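Local coordinates for DUF2787 domain-containing protein (Vibrio cholerae, PDB 2V1L) that is of unknown function but is encoded on a pathogenicity island and resembles human P32 in structure, at residues 40-45 with 61-66; 46-51 with 138-143. All coordinates share one frame; numbering follows the deposited sequence.

In the fold
Both contacts reach the same antiparallel sheet. Strand 41-46 runs between strands 60-66 and 141-144. Contact 1 (40-45 with 61-66) is its pairing on one edge. Contact 2 (46-51 with 138-143) takes up the other edge, joins the sheet through R46 and D141, and otherwise lies in loops. Their centres are about 16 Å apart, yet they touch. N44 N lies 2.9 Å from S143 O, a probable hydrogen bond. The side chains of F45 and I142 also pack, with CD1 to CD1 at 3.7 Å. Contact 1 lies nearer the middle of the chain, its centre about 9 Å from the chain centre, against about 14 Å for contact 2.

Contact 1: 40-45 with 61-66; sequences EVVMNF and EIALSQ
V41 and M43 pair with L64 and I62 as two neighbouring strands of the antiparallel sheet of this P32-like protein. Both pairs are of the hydrogen-bonded type. L64 N gives a nearly straight bond to V41 O at 2.8 Å. M43 N reaches I62 O at 2.8 Å, and I62 N returns to M43 O at 3.0 Å. V41 N also donates to L64 O, nearly straight, but the modelled 2.5 Å is too short and its length is doubtful. The intervening pairs, V42 with A63 and N44 with E61, are non-hydrogen-bonded. V42 and N44 turn their backbone bonds to strand 141-144 and its end, while E61 and A63 bond to strand 72-82.

On the buried face, M43 CE meets L64 CD1 at 3.6 Å. The extended M43 chain carries the methyl there and also packs on helix 15-29. F45 CE2 touches I62 CD1, and the F45 ring meets F130 edge-to-face.

On the face of V42 and N44, E61 stretches out with CG anti to its N (chi1 -177°) and passes V42 CG1. Its OE2 is bonded to Y76 OH. Its OE1 takes a weak bond from N44 ND2 at 3.4 Å, with amide and carboxylate planes 73° apart.

Contact 2: 46-51 with 138-143; sequences RDSSYS and AFDDIS
The carboxylate of D140 reaches across to the backbone of S48, whose N donates to OD1 at 2.9 Å. This is the secure bond of the pair. The N comes from the syn side, 27° out of the carboxylate plane. S48 OG also donates to OD2, but at a modelled 2.5 Å, so its geometry is doubtful. D140 reaches across because its CG sits between its own N and carbonyl carbon (chi1 41°).

A second carboxylate lies close by. D47 OD1 is 3.7 Å from D140 OD1, and the two planes are 57° apart. D47 OD1 accepts from S49 N, and D47 OD2 from F57 N. These two donors probably offset the repulsion between the two acids. S49 OG also meets D47 OD1, but suspiciously close.

R46 and D141 form the last pair of the strands. R46 N bonds to D141 O at 2.8 Å. The return bond from D141 N to R46 O is weak. Their side chains run side by side in the same direction. R46 NE and D141 OD2 make only a long salt bridge of 3.9 Å, with OD2 near the guanidinium plane at its edge. Water 1 accepts from R46 NH2 at 2.8 Å and gives a weak bond to D141 OD1.

F139 turns its ring edge to the R46-D47 peptide. Its CD1 is 3.6 Å from D47 N. The ring also packs on Y133 and V134 of helix 117-135.

Beyond the strand pair, D47 to Y50 forms a type I turn, closed by Y50 N to D47 O. The bond from S49 N to D47 OD1 makes the start of this turn an Asx turn.

Contact 1: 40-45 with 61-66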
ATOM      1  N   GLU A  40       4.378   6.167  14.672  1.00 52.34           N
ATOM      2  CA  GLU A  40       3.232   6.247  13.754  1.00 52.47           C
ATOM      3  C   GLU A  40       3.536   7.130  12.551  1.00 51.38           C
ATOM      4  O   GLU A  40       3.727   8.333  12.711  1.00 51.71           O
ATOM      5  CB  GLU A  40       1.987   6.761  14.486  1.00 53.17           C
ATOM      6  CG  GLU A  40       0.736   6.899  13.620  1.00 55.65           C
ATOM      7  CD  GLU A  40      -0.180   8.040  14.077  1.00 59.26           C
ATOM      8  OE1 GLU A  40      -0.597   8.041  15.265  1.00 59.15           O
ATOM      9  OE2 GLU A  40      -0.482   8.930  13.240  1.00 59.85           O
ATOM     10  N   VAL A  41       3.548   6.529  11.354  1.00 49.72           N
ATOM     11  CA  VAL A  41       3.923   7.215  10.109  1.00 48.17           C
ATOM     12  C   VAL A  41       3.018   6.863   8.895  1.00 46.84           C
ATOM     13  O   VAL A  41       2.502   5.750   8.786  1.00 46.48           O
ATOM     14  CB  VAL A  41       5.436   6.954   9.774  1.00 48.52           C
ATOM     15  CG1 VAL A  41       5.641   5.691   8.952  1.00 47.99           C
ATOM     16  CG2 VAL A  41       6.038   8.124   9.064  1.00 48.79           C
ATOM     17  N   VAL A  42       2.842   7.827   7.998  1.00 44.94           N
ATOM     18  CA  VAL A  42       2.044   7.646   6.793  1.00 43.75           C
ATOM     19  C   VAL A  42       2.837   8.030   5.536  1.00 42.78           C
ATOM     20  O   VAL A  42       3.306   9.159   5.404  1.00 42.40           O
ATOM     21  CB  VAL A  42       0.696   8.448   6.864  1.00 43.44           C
ATOM     22  CG1 VAL A  42      -0.018   8.446   5.529  1.00 43.64           C
ATOM     23  CG2 VAL A  42      -0.213   7.871   7.933  1.00 42.85           C
ATOM     24  N   MET A  43       2.958   7.079   4.607  1.00 41.91           N
ATOM     25  CA  MET A  43       3.607   7.310   3.311  1.00 40.82           C
ATOM     26  C   MET A  43       2.540   7.484   2.217  1.00 39.71           C
ATOM     27  O   MET A  43       1.560   6.732   2.174  1.00 39.18           O
ATOM     28  CB  MET A  43       4.516   6.126   2.944  1.00 40.84           C
ATOM     29  CG  MET A  43       5.658   5.813   3.898  1.00 41.62           C
ATOM     30  SD  MET A  43       6.636   4.377   3.362  1.00 42.21           S
ATOM     31  CE  MET A  43       7.785   4.193   4.718  1.00 40.50           C
ATOM     32  N   ASN A  44       2.736   8.454   1.336  1.00 38.02           N
ATOM     33  CA  ASN A  44       1.876   8.625   0.170  1.00 37.69           C
ATOM     34  C   ASN A  44       2.693   8.576  -1.119  1.00 36.94           C
ATOM     35  O   ASN A  44       3.756   9.193  -1.196  1.00 36.67           O
ATOM     36  CB  ASN A  44       1.095   9.939   0.227  1.00 37.71           C
ATOM     37  CG  ASN A  44       0.009   9.918   1.280  1.00 39.75           C
ATOM     38  OD1 ASN A  44       0.273  10.182   2.454  1.00 40.93           O
ATOM     39  ND2 ASN A  44      -1.214   9.578   0.872  1.00 37.99           N
ATOM     40  N   PHE A  45       2.195   7.837  -2.111  1.00 35.18           N
ATOM     41  CA  PHE A  45       2.836   7.747  -3.424  1.00 33.57           C
ATOM     42  C   PHE A  45       1.818   8.319  -4.392  1.00 33.83           C
ATOM     43  O   PHE A  45       0.682   7.809  -4.470  1.00 33.03           O
ATOM     44  CB  PHE A  45       3.190   6.276  -3.783  1.00 32.02           C
ATOM     45  CG  PHE A  45       4.119   5.604  -2.809  1.00 30.65           C
ATOM     46  CD1 PHE A  45       5.442   5.328  -3.167  1.00 28.88           C
ATOM     47  CD2 PHE A  45       3.687   5.241  -1.530  1.00 28.55           C
ATOM     48  CE1 PHE A  45       6.296   4.708  -2.284  1.00 24.90           C
ATOM     49  CE2 PHE A  45       4.549   4.637  -0.621  1.00 26.93           C
ATOM     50  CZ  PHE A  45       5.859   4.374  -0.988  1.00 28.73           C
ATOM     51  N   GLU A  61      -1.488   4.893  -0.411  1.00 25.20           N
ATOM     52  CA  GLU A  61      -1.170   5.248   0.972  1.00 26.73           C
ATOM     53  C   GLU A  61      -0.822   4.017   1.797  1.00 27.74           C
ATOM     54  O   GLU A  61      -1.527   3.004   1.756  1.00 28.19           O
ATOM     55  CB  GLU A  61      -2.353   6.002   1.617  1.00 26.58           C
ATOM     56  CG  GLU A  61      -2.074   6.476   3.034  1.00 26.96           C
ATOM     57  CD  GLU A  61      -3.193   7.327   3.621  1.00 29.07           C
ATOM     58  OE1 GLU A  61      -3.556   8.354   3.009  1.00 30.13           O
ATOM     59  OE2 GLU A  61      -3.689   6.971   4.723  1.00 34.67           O
ATOM     60  N   ILE A  62       0.271   4.105   2.549  1.00 28.91           N
ATOM     61  CA  ILE A  62       0.685   3.041   3.436  1.00 31.57           C
ATOM     62  C   ILE A  62       0.909   3.600   4.844  1.00 33.00           C
ATOM     63  O   ILE A  62       1.550   4.633   4.996  1.00 33.82           O
ATOM     64  CB  ILE A  62       1.978   2.329   2.936  1.00 31.27           C
ATOM     65  CG1 ILE A  62       1.760   1.741   1.535  1.00 32.16           C
ATOM     66  CG2 ILE A  62       2.396   1.243   3.953  1.00 30.94           C
ATOM     67  CD1 ILE A  62       3.026   1.602   0.659  1.00 31.95           C
ATOM     68  N   ALA A  63       0.395   2.904   5.862  1.00 34.73           N
ATOM     69  CA  ALA A  63       0.545   3.338   7.254  1.00 36.43           C
ATOM     70  C   ALA A  63       1.299   2.371   8.128  1.00 37.74           C
ATOM     71  O   ALA A  63       1.035   1.161   8.161  1.00 37.54           O
ATOM     72  CB  ALA A  63      -0.806   3.650   7.886  1.00 36.23           C
ATOM     73  N   LEU A  64       2.222   2.941   8.885  1.00 40.15           N
ATOM     74  CA  LEU A  64       3.093   2.167   9.747  1.00 43.00           C
ATOM     75  C   LEU A  64       3.120   2.819  11.117  1.00 44.83           C
ATOM     76  O   LEU A  64       3.080   4.043  11.233  1.00 45.28           O
ATOM     77  CB  LEU A  64       4.521   2.151   9.166  1.00 42.70           C
ATOM     78  CG  LEU A  64       4.767   1.831   7.686  1.00 42.22           C
ATOM     79  CD1 LEU A  64       6.154   2.283   7.279  1.00 42.09           C
ATOM     80  CD2 LEU A  64       4.626   0.359   7.426  1.00 40.79           C
ATOM     81  N   SER A  65       3.197   2.000  12.153  1.00 47.63           N
ATOM     82  CA  SER A  65       3.433   2.499  13.498  1.00 49.89           C
ATOM     83  C   SER A  65       4.625   1.765  14.097  1.00 51.58           C
ATOM     84  O   SER A  65       4.879   0.604  13.762  1.00 51.83           O
ATOM     85  CB  SER A  65       2.200   2.299  14.363  1.00 49.59           C
ATOM     86  OG  SER A  65       2.033   0.924  14.649  1.00 50.91           O
ATOM     87  N   GLN A  66       5.347   2.462  14.975  1.00 53.97           N
ATOM     88  CA  GLN A  66       6.552   1.943  15.641  1.00 56.18           C
ATOM     89  C   GLN A  66       6.151   1.164  16.891  1.00 57.13           C
ATOM     90  O   GLN A  66       5.601   1.740  17.840  1.00 57.13           O
ATOM     91  CB  GLN A  66       7.488   3.102  16.036  1.00 56.21           C
ATOM     92  CG  GLN A  66       7.094   4.473  15.426  1.00 57.31           C
ATOM     93  CD  GLN A  66       7.761   5.678  16.098  1.00 57.41           C
ATOM     94  OE1 GLN A  66       8.973   5.679  16.353  1.00 59.21           O
ATOM     95  NE2 GLN A  66       6.967   6.719  16.371  1.00 57.34           N
TER

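Contact 2: 46-51 with 138-143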
ATOM      1  N   ARG A  46       2.195   9.385  -5.106  1.00 34.44           N
ATOM      2  CA  ARG A  46       1.296  10.017  -6.077  1.00 36.17           C
ATOM      3  C   ARG A  46       1.935  10.277  -7.453  1.00 35.76           C
ATOM      4  O   ARG A  46       3.069  10.714  -7.539  1.00 35.10           O
ATOM      5  CB  ARG A  46       0.683  11.317  -5.510  1.00 36.31           C
ATOM      6  CG  ARG A  46      -0.307  11.104  -4.325  1.00 38.56           C
ATOM      7  CD  ARG A  46      -0.955  12.433  -3.820  1.00 39.65           C
ATOM      8  NE  ARG A  46      -0.166  13.043  -2.738  1.00 46.99           N
ATOM      9  CZ  ARG A  46      -0.496  13.053  -1.444  1.00 48.99           C
ATOM     10  NH1 ARG A  46      -1.635  12.513  -1.032  1.00 51.23           N
ATOM     11  NH2 ARG A  46       0.318  13.615  -0.550  1.00 49.17           N
ATOM     12  N   ASP A  47       1.182   9.960  -8.506  1.00 35.84           N
ATOM     13  CA  ASP A  47       1.461  10.375  -9.865  1.00 36.52           C
ATOM     14  C   ASP A  47       0.673  11.687 -10.084  1.00 37.44           C
ATOM     15  O   ASP A  47      -0.552  11.687 -10.216  1.00 36.98           O
ATOM     16  CB  ASP A  47       1.055   9.266 -10.867  1.00 35.73           C
ATOM     17  CG  ASP A  47       0.891   9.777 -12.302  1.00 35.67           C
ATOM     18  OD1 ASP A  47       1.275  10.925 -12.581  1.00 36.41           O
ATOM     19  OD2 ASP A  47       0.351   9.051 -13.175  1.00 32.36           O
ATOM     20  N   SER A  48       1.386  12.812 -10.130  1.00 38.71           N
ATOM     21  CA  SER A  48       0.718  14.120 -10.236  1.00 39.44           C
ATOM     22  C   SER A  48      -0.124  14.253 -11.507  1.00 39.28           C
ATOM     23  O   SER A  48      -1.000  15.109 -11.565  1.00 40.31           O
ATOM     24  CB  SER A  48       1.729  15.256 -10.141  1.00 39.98           C
ATOM     25  OG  SER A  48       2.309  15.495 -11.421  1.00 42.75           O
ATOM     26  N   SER A  49       0.109  13.394 -12.504  1.00 38.79           N
ATOM     27  CA  SER A  49      -0.671  13.437 -13.750  1.00 38.29           C
ATOM     28  C   SER A  49      -1.996  12.636 -13.739  1.00 38.15           C
ATOM     29  O   SER A  49      -2.823  12.801 -14.644  1.00 37.58           O
ATOM     30  CB  SER A  49       0.200  13.002 -14.953  1.00 39.06           C
ATOM     31  OG  SER A  49       0.517  11.611 -14.903  1.00 37.71           O
ATOM     32  N   TYR A  50      -2.190  11.783 -12.723  1.00 38.40           N
ATOM     33  CA  TYR A  50      -3.330  10.854 -12.680  1.00 38.48           C
ATOM     34  C   TYR A  50      -4.652  11.593 -12.699  1.00 39.59           C
ATOM     35  O   TYR A  50      -4.913  12.406 -11.823  1.00 39.79           O
ATOM     36  CB  TYR A  50      -3.258   9.918 -11.452  1.00 37.36           C
ATOM     37  CG  TYR A  50      -4.443   8.977 -11.321  1.00 35.35           C
ATOM     38  CD1 TYR A  50      -4.749   8.065 -12.325  1.00 34.22           C
ATOM     39  CD2 TYR A  50      -5.259   9.008 -10.191  1.00 35.00           C
ATOM     40  CE1 TYR A  50      -5.838   7.209 -12.210  1.00 34.52           C
ATOM     41  CE2 TYR A  50      -6.359   8.149 -10.065  1.00 32.77           C
ATOM     42  CZ  TYR A  50      -6.639   7.265 -11.074  1.00 34.67           C
ATOM     43  OH  TYR A  50      -7.721   6.426 -10.956  1.00 34.53           O
ATOM     44  N   SER A  51      -5.480  11.312 -13.696  1.00 41.02           N
ATOM     45  CA  SER A  51      -6.779  11.963 -13.799  1.00 43.09           C
ATOM     46  C   SER A  51      -7.866  10.938 -14.084  1.00 44.48           C
ATOM     47  O   SER A  51      -7.573   9.789 -14.433  1.00 44.95           O
ATOM     48  CB  SER A  51      -6.763  13.056 -14.884  1.00 43.15           C
ATOM     49  OG  SER A  51      -7.164  12.529 -16.148  1.00 43.92           O
ATOM     50  N   ALA A 138       7.253   5.838 -11.359  1.00 30.80           N
ATOM     51  CA  ALA A 138       5.933   6.214 -11.830  1.00 30.96           C
ATOM     52  C   ALA A 138       5.352   7.368 -11.010  1.00 31.29           C
ATOM     53  O   ALA A 138       4.500   8.105 -11.483  1.00 31.11           O
ATOM     54  CB  ALA A 138       5.006   5.023 -11.778  1.00 30.88           C
ATOM     55  N   PHE A 139       5.811   7.509  -9.781  1.00 32.39           N
ATOM     56  CA  PHE A 139       5.277   8.519  -8.883  1.00 34.08           C
ATOM     57  C   PHE A 139       6.238   9.707  -8.741  1.00 35.57           C
ATOM     58  O   PHE A 139       7.244   9.595  -8.049  1.00 35.85           O
ATOM     59  CB  PHE A 139       5.013   7.905  -7.497  1.00 32.89           C
ATOM     60  CG  PHE A 139       4.139   6.669  -7.521  1.00 32.47           C
ATOM     61  CD1 PHE A 139       2.773   6.768  -7.761  1.00 30.17           C
ATOM     62  CD2 PHE A 139       4.694   5.400  -7.289  1.00 31.59           C
ATOM     63  CE1 PHE A 139       1.953   5.610  -7.790  1.00 30.76           C
ATOM     64  CE2 PHE A 139       3.882   4.243  -7.297  1.00 30.69           C
ATOM     65  CZ  PHE A 139       2.520   4.352  -7.549  1.00 29.98           C
ATOM     66  N   ASP A 140       5.897  10.841  -9.358  1.00 37.94           N
ATOM     67  CA  ASP A 140       6.651  12.104  -9.182  1.00 40.45           C
ATOM     68  C   ASP A 140       6.503  12.799  -7.812  1.00 41.98           C
ATOM     69  O   ASP A 140       7.065  13.878  -7.610  1.00 43.03           O
ATOM     70  CB  ASP A 140       6.339  13.098 -10.314  1.00 40.61           C
ATOM     71  CG  ASP A 140       4.858  13.134 -10.698  1.00 42.70           C
ATOM     72  OD1 ASP A 140       4.177  12.109 -10.532  1.00 46.69           O
ATOM     73  OD2 ASP A 140       4.374  14.174 -11.201  1.00 41.78           O
ATOM     74  N   ASP A 141       5.771  12.185  -6.875  1.00 42.91           N
ATOM     75  CA  ASP A 141       5.411  12.816  -5.598  1.00 43.73           C
ATOM     76  C   ASP A 141       5.289  11.759  -4.506  1.00 44.17           C
ATOM     77  O   ASP A 141       4.238  11.138  -4.355  1.00 44.50           O
ATOM     78  CB  ASP A 141       4.075  13.578  -5.784  1.00 44.32           C
ATOM     79  CG  ASP A 141       3.576  14.313  -4.513  1.00 45.35           C
ATOM     80  OD1 ASP A 141       4.130  14.145  -3.395  1.00 45.93           O
ATOM     81  OD2 ASP A 141       2.569  15.056  -4.657  1.00 46.79           O
ATOM     82  N   ILE A 142       6.361  11.542  -3.753  1.00 44.69           N
ATOM     83  CA  ILE A 142       6.334  10.607  -2.619  1.00 45.33           C
ATOM     84  C   ILE A 142       6.595  11.354  -1.312  1.00 46.36           C
ATOM     85  O   ILE A 142       7.681  11.910  -1.115  1.00 46.84           O
ATOM     86  CB  ILE A 142       7.377   9.480  -2.763  1.00 45.14           C
ATOM     87  CG1 ILE A 142       7.170   8.698  -4.066  1.00 45.23           C
ATOM     88  CG2 ILE A 142       7.331   8.559  -1.558  1.00 45.33           C
ATOM     89  CD1 ILE A 142       8.159   7.566  -4.270  1.00 45.21           C
ATOM     90  N   SER A 143       5.611  11.361  -0.421  1.00 47.21           N
ATOM     91  CA  SER A 143       5.697  12.136   0.816  1.00 48.06           C
ATOM     92  C   SER A 143       5.596  11.243   2.053  1.00 48.66           C
ATOM     93  O   SER A 143       4.997  10.158   1.996  1.00 48.91           O
ATOM     94  CB  SER A 143       4.592  13.198   0.840  1.00 48.20           C
ATOM     95  OG  SER A 143       3.364  12.630   1.262  1.00 48.97           O
TER
HETATM   96  O   HOH W   1       1.975  15.764  -1.311  1.00 47.14           O